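Local coordinates for protein ectonucleoside triphosphate diphosphohydrolase 4 (Homo sapiens, PDB 6WG5) that belongs to the GDA1/CD39 family of nucleoside phosphatases, whose members share the actin-like ATPase fold, at residues Y401-C414 with Q442-H454. Sequence-based numbering, arbitrary orientation.
Sequences YNAAKFTKAAKDYC and QCFKSAWMFEVFH
Tyr401, Phe406 and Cys443 bury the most surface where helix 403-414 packs against segment 442-454 of helix 436-456, a nearly antiparallel pair (segment axes 156° between directions, 9.8 Å apart) in a member of the actin-like ATPase clan. Tyr401, just ahead of the first helix, forms an aromatic cluster with Phe453 and His454. The edge of Phe453 is turned toward the Tyr401 face in an offset T-shaped pair, planes at 76°, whereas His454 meets Tyr401 rim to rim. A hydrogen bond of 2.9 Å joins Tyr401 OH to His454 NE2, each atom lying near the plane of the other's ring; His454 ND1 binds Phe459 O, so the imidazole is held at both nitrogens.

Five residues on, Phe406 has CG anti to the backbone N, which carries its ring to Ser446 and Met449. Met449 CE lies over one face, 4.2 Å from Phe406 CZ, while Met449 SD, oblique at 5.2 Å from the ring centroid, makes the Met-aromatic contact; Ser446 O sits in plane at the ring edge. A water donates to Ala410 O and, at 2.9 Å, to Ser446 OG, bridging the helices; Gln442 NE2 reaches it weakly, its amide bonding also to Arg438 NH1 and Cys390 O. At the far end Cys443 SG stands at the edge of the Tyr413 ring, 3.7 Å from Tyr413 CD2, and bonds covalently to Cys414 SG at 2.0 Å, with a disulfide torsion of -128°.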
loop_
_atom_site.group_PDB
_atom_site.type_symbol
_atom_site.label_atom_id
_atom_site.label_comp_id
_atom_site.label_asym_id
_atom_site.label_seq_id
_atom_site.Cartn_x
_atom_site.Cartn_y
_atom_site.Cartn_z
ATOM N N TYR A 401 -2.287 11.395 -14.071
ATOM C CA TYR A 401 -2.109 12.676 -13.408
ATOM C C TYR A 401 -1.450 13.682 -14.342
ATOM O O TYR A 401 -0.548 13.341 -15.111
ATOM C CB TYR A 401 -1.259 12.492 -12.151
ATOM C CG TYR A 401 -0.860 13.774 -11.464
ATOM C CD1 TYR A 401 -1.741 14.430 -10.616
ATOM C CD2 TYR A 401 0.403 14.319 -11.647
ATOM C CE1 TYR A 401 -1.381 15.596 -9.978
ATOM C CE2 TYR A 401 0.773 15.489 -11.011
ATOM C CZ TYR A 401 -0.123 16.122 -10.178
ATOM O OH TYR A 401 0.234 17.283 -9.538
ATOM N N ASN A 402 -1.915 14.928 -14.274
ATOM C CA ASN A 402 -1.321 16.035 -15.020
ATOM C C ASN A 402 -1.339 17.258 -14.114
ATOM O O ASN A 402 -2.413 17.763 -13.772
ATOM C CB ASN A 402 -2.077 16.302 -16.320
ATOM C CG ASN A 402 -1.501 17.468 -17.097
ATOM O OD1 ASN A 402 -1.800 18.626 -16.809
ATOM N ND2 ASN A 402 -0.670 17.168 -18.088
ATOM N N ALA A 403 -0.153 17.733 -13.729
ATOM C CA ALA A 403 -0.063 18.804 -12.741
ATOM C C ALA A 403 -0.852 20.033 -13.180
ATOM O O ALA A 403 -1.649 20.580 -12.410
ATOM C CB ALA A 403 1.401 19.166 -12.496
ATOM N N ALA A 404 -0.640 20.483 -14.418
ATOM C CA ALA A 404 -1.315 21.689 -14.890
ATOM C C ALA A 404 -2.828 21.552 -14.776
ATOM O O ALA A 404 -3.504 22.434 -14.233
ATOM C CB ALA A 404 -0.911 21.989 -16.334
ATOM N N LYS A 405 -3.379 20.449 -15.284
ATOM C CA LYS A 405 -4.823 20.251 -15.227
ATOM C C LYS A 405 -5.312 20.112 -13.793
ATOM O O LYS A 405 -6.430 20.534 -13.477
ATOM C CB LYS A 405 -5.218 19.015 -16.031
ATOM C CG LYS A 405 -4.980 19.135 -17.525
ATOM C CD LYS A 405 -5.268 17.817 -18.219
ATOM C CE LYS A 405 -5.158 17.937 -19.725
ATOM N NZ LYS A 405 -5.488 16.647 -20.388
ATOM N N PHE A 406 -4.497 19.524 -12.918
ATOM C CA PHE A 406 -4.913 19.321 -11.536
ATOM C C PHE A 406 -4.903 20.633 -10.761
ATOM O O PHE A 406 -5.884 20.975 -10.088
ATOM C CB PHE A 406 -4.005 18.290 -10.868
ATOM C CG PHE A 406 -4.184 18.202 -9.380
ATOM C CD1 PHE A 406 -5.229 17.476 -8.837
ATOM C CD2 PHE A 406 -3.304 18.844 -8.527
ATOM C CE1 PHE A 406 -5.395 17.395 -7.470
ATOM C CE2 PHE A 406 -3.466 18.766 -7.158
ATOM C CZ PHE A 406 -4.513 18.041 -6.629
ATOM N N THR A 407 -3.802 21.384 -10.841
ATOM C CA THR A 407 -3.704 22.632 -10.088
ATOM C C THR A 407 -4.798 23.607 -10.497
ATOM O O THR A 407 -5.357 24.313 -9.651
ATOM C CB THR A 407 -2.327 23.267 -10.283
ATOM O OG1 THR A 407 -2.049 23.403 -11.683
ATOM C CG2 THR A 407 -1.249 22.421 -9.624
ATOM N N LYS A 408 -5.117 23.662 -11.791
ATOM C CA LYS A 408 -6.186 24.543 -12.254
ATOM C C LYS A 408 -7.523 24.138 -11.646
ATOM O O LYS A 408 -8.227 24.965 -11.056
ATOM C CB LYS A 408 -6.256 24.517 -13.781
ATOM C CG LYS A 408 -7.284 25.460 -14.377
ATOM C CD LYS A 408 -7.224 25.429 -15.895
ATOM C CE LYS A 408 -8.189 26.421 -16.524
ATOM N NZ LYS A 408 -8.066 26.438 -18.012
ATOM N N ALA A 409 -7.890 22.862 -11.782
ATOM C CA ALA A 409 -9.151 22.393 -11.222
ATOM C C ALA A 409 -9.163 22.535 -9.706
ATOM O O ALA A 409 -10.178 22.929 -9.120
ATOM C CB ALA A 409 -9.395 20.940 -11.627
ATOM N N ALA A 410 -8.042 22.218 -9.055
ATOM C CA ALA A 410 -7.965 22.351 -7.603
ATOM C C ALA A 410 -8.120 23.805 -7.180
ATOM O O ALA A 410 -8.816 24.103 -6.202
ATOM C CB ALA A 410 -6.641 21.783 -7.090
ATOM N N LYS A 411 -7.480 24.725 -7.907
ATOM C CA LYS A 411 -7.622 26.145 -7.603
ATOM C C LYS A 411 -9.069 26.594 -7.747
ATOM O O LYS A 411 -9.586 27.333 -6.901
ATOM C CB LYS A 411 -6.717 26.976 -8.514
ATOM C CG LYS A 411 -5.587 27.683 -7.783
ATOM C CD LYS A 411 -4.774 28.592 -8.702
ATOM C CE LYS A 411 -3.677 27.833 -9.438
ATOM N NZ LYS A 411 -2.593 28.743 -9.909
ATOM N N ASP A 412 -9.742 26.156 -8.814
ATOM C CA ASP A 412 -11.107 26.601 -9.065
ATOM C C ASP A 412 -12.069 26.064 -8.012
ATOM O O ASP A 412 -12.989 26.772 -7.586
ATOM C CB ASP A 412 -11.546 26.176 -10.467
ATOM C CG ASP A 412 -10.821 26.941 -11.562
ATOM O OD1 ASP A 412 -10.331 28.057 -11.286
ATOM O OD2 ASP A 412 -10.745 26.429 -12.701
ATOM N N TYR A 413 -11.877 24.816 -7.579
ATOM C CA TYR A 413 -12.733 24.261 -6.535
ATOM C C TYR A 413 -12.617 25.073 -5.248
ATOM O O TYR A 413 -13.627 25.412 -4.621
ATOM C CB TYR A 413 -12.373 22.794 -6.286
ATOM C CG TYR A 413 -13.167 22.156 -5.164
ATOM C CD1 TYR A 413 -14.382 21.532 -5.416
ATOM C CD2 TYR A 413 -12.702 22.181 -3.854
ATOM C CE1 TYR A 413 -15.112 20.951 -4.395
ATOM C CE2 TYR A 413 -13.427 21.605 -2.826
ATOM C CZ TYR A 413 -14.633 20.992 -3.103
ATOM O OH TYR A 413 -15.361 20.416 -2.086
ATOM N N CYS A 414 -11.387 25.403 -4.846
ATOM C CA CYS A 414 -11.180 26.107 -3.584
ATOM C C CYS A 414 -11.762 27.513 -3.622
ATOM O O CYS A 414 -12.293 27.995 -2.615
ATOM C CB CYS A 414 -9.688 26.147 -3.255
ATOM S SG CYS A 414 -9.055 24.496 -2.969
ATOM N N GLN A 442 -11.249 18.816 0.876
ATOM C CA GLN A 442 -10.632 18.599 -0.430
ATOM C C GLN A 442 -9.495 19.581 -0.675
ATOM O O GLN A 442 -8.445 19.206 -1.209
ATOM C CB GLN A 442 -11.689 18.722 -1.532
ATOM C CG GLN A 442 -11.140 18.996 -2.940
ATOM C CD GLN A 442 -10.435 17.799 -3.550
ATOM O OE1 GLN A 442 -10.632 16.660 -3.127
ATOM N NE2 GLN A 442 -9.607 18.055 -4.555
ATOM N N CYS A 443 -9.688 20.847 -0.305
ATOM C CA CYS A 443 -8.692 21.868 -0.613
ATOM C C CYS A 443 -7.377 21.586 0.093
ATOM O O CYS A 443 -6.323 21.493 -0.543
ATOM C CB CYS A 443 -9.225 23.247 -0.240
ATOM S SG CYS A 443 -10.311 23.821 -1.517
ATOM N N PHE A 444 -7.419 21.458 1.419
ATOM C CA PHE A 444 -6.200 21.151 2.154
ATOM C C PHE A 444 -5.552 19.880 1.619
ATOM O O PHE A 444 -4.342 19.844 1.371
ATOM C CB PHE A 444 -6.497 21.009 3.646
ATOM C CG PHE A 444 -5.293 20.624 4.453
ATOM C CD1 PHE A 444 -4.508 21.592 5.052
ATOM C CD2 PHE A 444 -4.929 19.295 4.587
ATOM C CE1 PHE A 444 -3.395 21.241 5.782
ATOM C CE2 PHE A 444 -3.813 18.939 5.311
ATOM C CZ PHE A 444 -3.043 19.914 5.909
ATOM N N LYS A 445 -6.349 18.827 1.422
ATOM C CA LYS A 445 -5.780 17.542 1.035
ATOM C C LYS A 445 -5.247 17.560 -0.392
ATOM O O LYS A 445 -4.237 16.909 -0.678
ATOM C CB LYS A 445 -6.822 16.441 1.210
ATOM C CG LYS A 445 -7.036 16.051 2.668
ATOM C CD LYS A 445 -8.401 15.436 2.890
ATOM C CE LYS A 445 -8.301 13.999 3.339
ATOM N NZ LYS A 445 -9.647 13.368 3.415
ATOM N N SER A 446 -5.896 18.294 -1.296
ATOM C CA SER A 446 -5.374 18.407 -2.655
ATOM C C SER A 446 -4.030 19.124 -2.664
ATOM O O SER A 446 -3.114 18.733 -3.398
ATOM C CB SER A 446 -6.378 19.138 -3.546
ATOM O OG SER A 446 -6.570 20.470 -3.108
ATOM N N ALA A 447 -3.892 20.175 -1.851
ATOM C CA ALA A 447 -2.625 20.896 -1.770
ATOM C C ALA A 447 -1.560 20.060 -1.074
ATOM O O ALA A 447 -0.400 20.039 -1.501
ATOM C CB ALA A 447 -2.825 22.216 -1.033
ATOM N N TRP A 448 -1.933 19.378 0.008
ATOM C CA TRP A 448 -1.003 18.475 0.675
ATOM C C TRP A 448 -0.548 17.375 -0.275
ATOM O O TRP A 448 0.646 17.067 -0.365
ATOM C CB TRP A 448 -1.667 17.887 1.920
ATOM C CG TRP A 448 -0.803 16.935 2.682
ATOM C CD1 TRP A 448 -0.959 15.583 2.775
ATOM C CD2 TRP A 448 0.351 17.262 3.466
ATOM N NE1 TRP A 448 0.025 15.046 3.572
ATOM C CE2 TRP A 448 0.842 16.055 4.007
ATOM C CE3 TRP A 448 1.015 18.455 3.764
ATOM C CZ2 TRP A 448 1.969 16.006 4.822
ATOM C CZ3 TRP A 448 2.132 18.405 4.580
ATOM C CH2 TRP A 448 2.598 17.189 5.098
ATOM N N MET A 449 -1.491 16.778 -1.005
ATOM C CA MET A 449 -1.140 15.781 -2.011
ATOM C C MET A 449 -0.131 16.346 -3.003
ATOM O O MET A 449 0.873 15.702 -3.326
ATOM C CB MET A 449 -2.403 15.318 -2.741
ATOM C CG MET A 449 -2.249 14.017 -3.508
ATOM S SD MET A 449 -3.087 14.043 -5.109
ATOM C CE MET A 449 -1.858 14.879 -6.105
ATOM N N PHE A 450 -0.385 17.561 -3.492
ATOM C CA PHE A 450 0.478 18.155 -4.506
ATOM C C PHE A 450 1.888 18.382 -3.973
ATOM O O PHE A 450 2.873 18.139 -4.679
ATOM C CB PHE A 450 -0.131 19.471 -4.989
ATOM C CG PHE A 450 0.644 20.131 -6.093
ATOM C CD1 PHE A 450 0.355 19.858 -7.417
ATOM C CD2 PHE A 450 1.660 21.026 -5.806
ATOM C CE1 PHE A 450 1.066 20.464 -8.435
ATOM C CE2 PHE A 450 2.375 21.634 -6.818
ATOM C CZ PHE A 450 2.077 21.354 -8.136
ATOM N N GLU A 451 2.002 18.849 -2.728
ATOM C CA GLU A 451 3.306 19.194 -2.172
ATOM C C GLU A 451 4.091 17.956 -1.757
ATOM O O GLU A 451 5.293 17.866 -2.027
ATOM C CB GLU A 451 3.132 20.136 -0.981
ATOM C CG GLU A 451 2.740 21.549 -1.372
ATOM C CD GLU A 451 3.828 22.253 -2.158
ATOM O OE1 GLU A 451 5.005 21.864 -2.020
ATOM O OE2 GLU A 451 3.511 23.188 -2.921
ATOM N N VAL A 452 3.441 17.006 -1.083
ATOM C CA VAL A 452 4.099 15.744 -0.751
ATOM C C VAL A 452 4.695 15.119 -2.004
ATOM O O VAL A 452 5.821 14.608 -1.991
ATOM C CB VAL A 452 3.100 14.792 -0.065
ATOM C CG1 VAL A 452 3.698 13.399 0.116
ATOM C CG2 VAL A 452 2.671 15.358 1.275
ATOM N N PHE A 453 3.950 15.163 -3.107
ATOM C CA PHE A 453 4.387 14.516 -4.339
ATOM C C PHE A 453 5.555 15.263 -4.973
ATOM O O PHE A 453 6.611 14.676 -5.235
ATOM C CB PHE A 453 3.204 14.425 -5.305
ATOM C CG PHE A 453 3.497 13.674 -6.575
ATOM C CD1 PHE A 453 3.833 12.330 -6.543
ATOM C CD2 PHE A 453 3.404 14.307 -7.803
ATOM C CE1 PHE A 453 4.092 11.637 -7.713
ATOM C CE2 PHE A 453 3.659 13.620 -8.977
ATOM C CZ PHE A 453 4.003 12.283 -8.930
ATOM N N HIS A 454 5.391 16.564 -5.217
ATOM C CA HIS A 454 6.340 17.307 -6.037
ATOM C C HIS A 454 7.507 17.897 -5.257
ATOM O O HIS A 454 8.534 18.208 -5.867
ATOM C CB HIS A 454 5.623 18.434 -6.782
ATOM C CG HIS A 454 4.753 17.953 -7.900
ATOM N ND1 HIS A 454 5.261 17.331 -9.020
ATOM C CD2 HIS A 454 3.412 18.000 -8.072
ATOM C CE1 HIS A 454 4.269 17.012 -9.831
ATOM N NE2 HIS A 454 3.137 17.410 -9.280
HETATM O O HOH W 1 -8.977 21.299 -4.553
#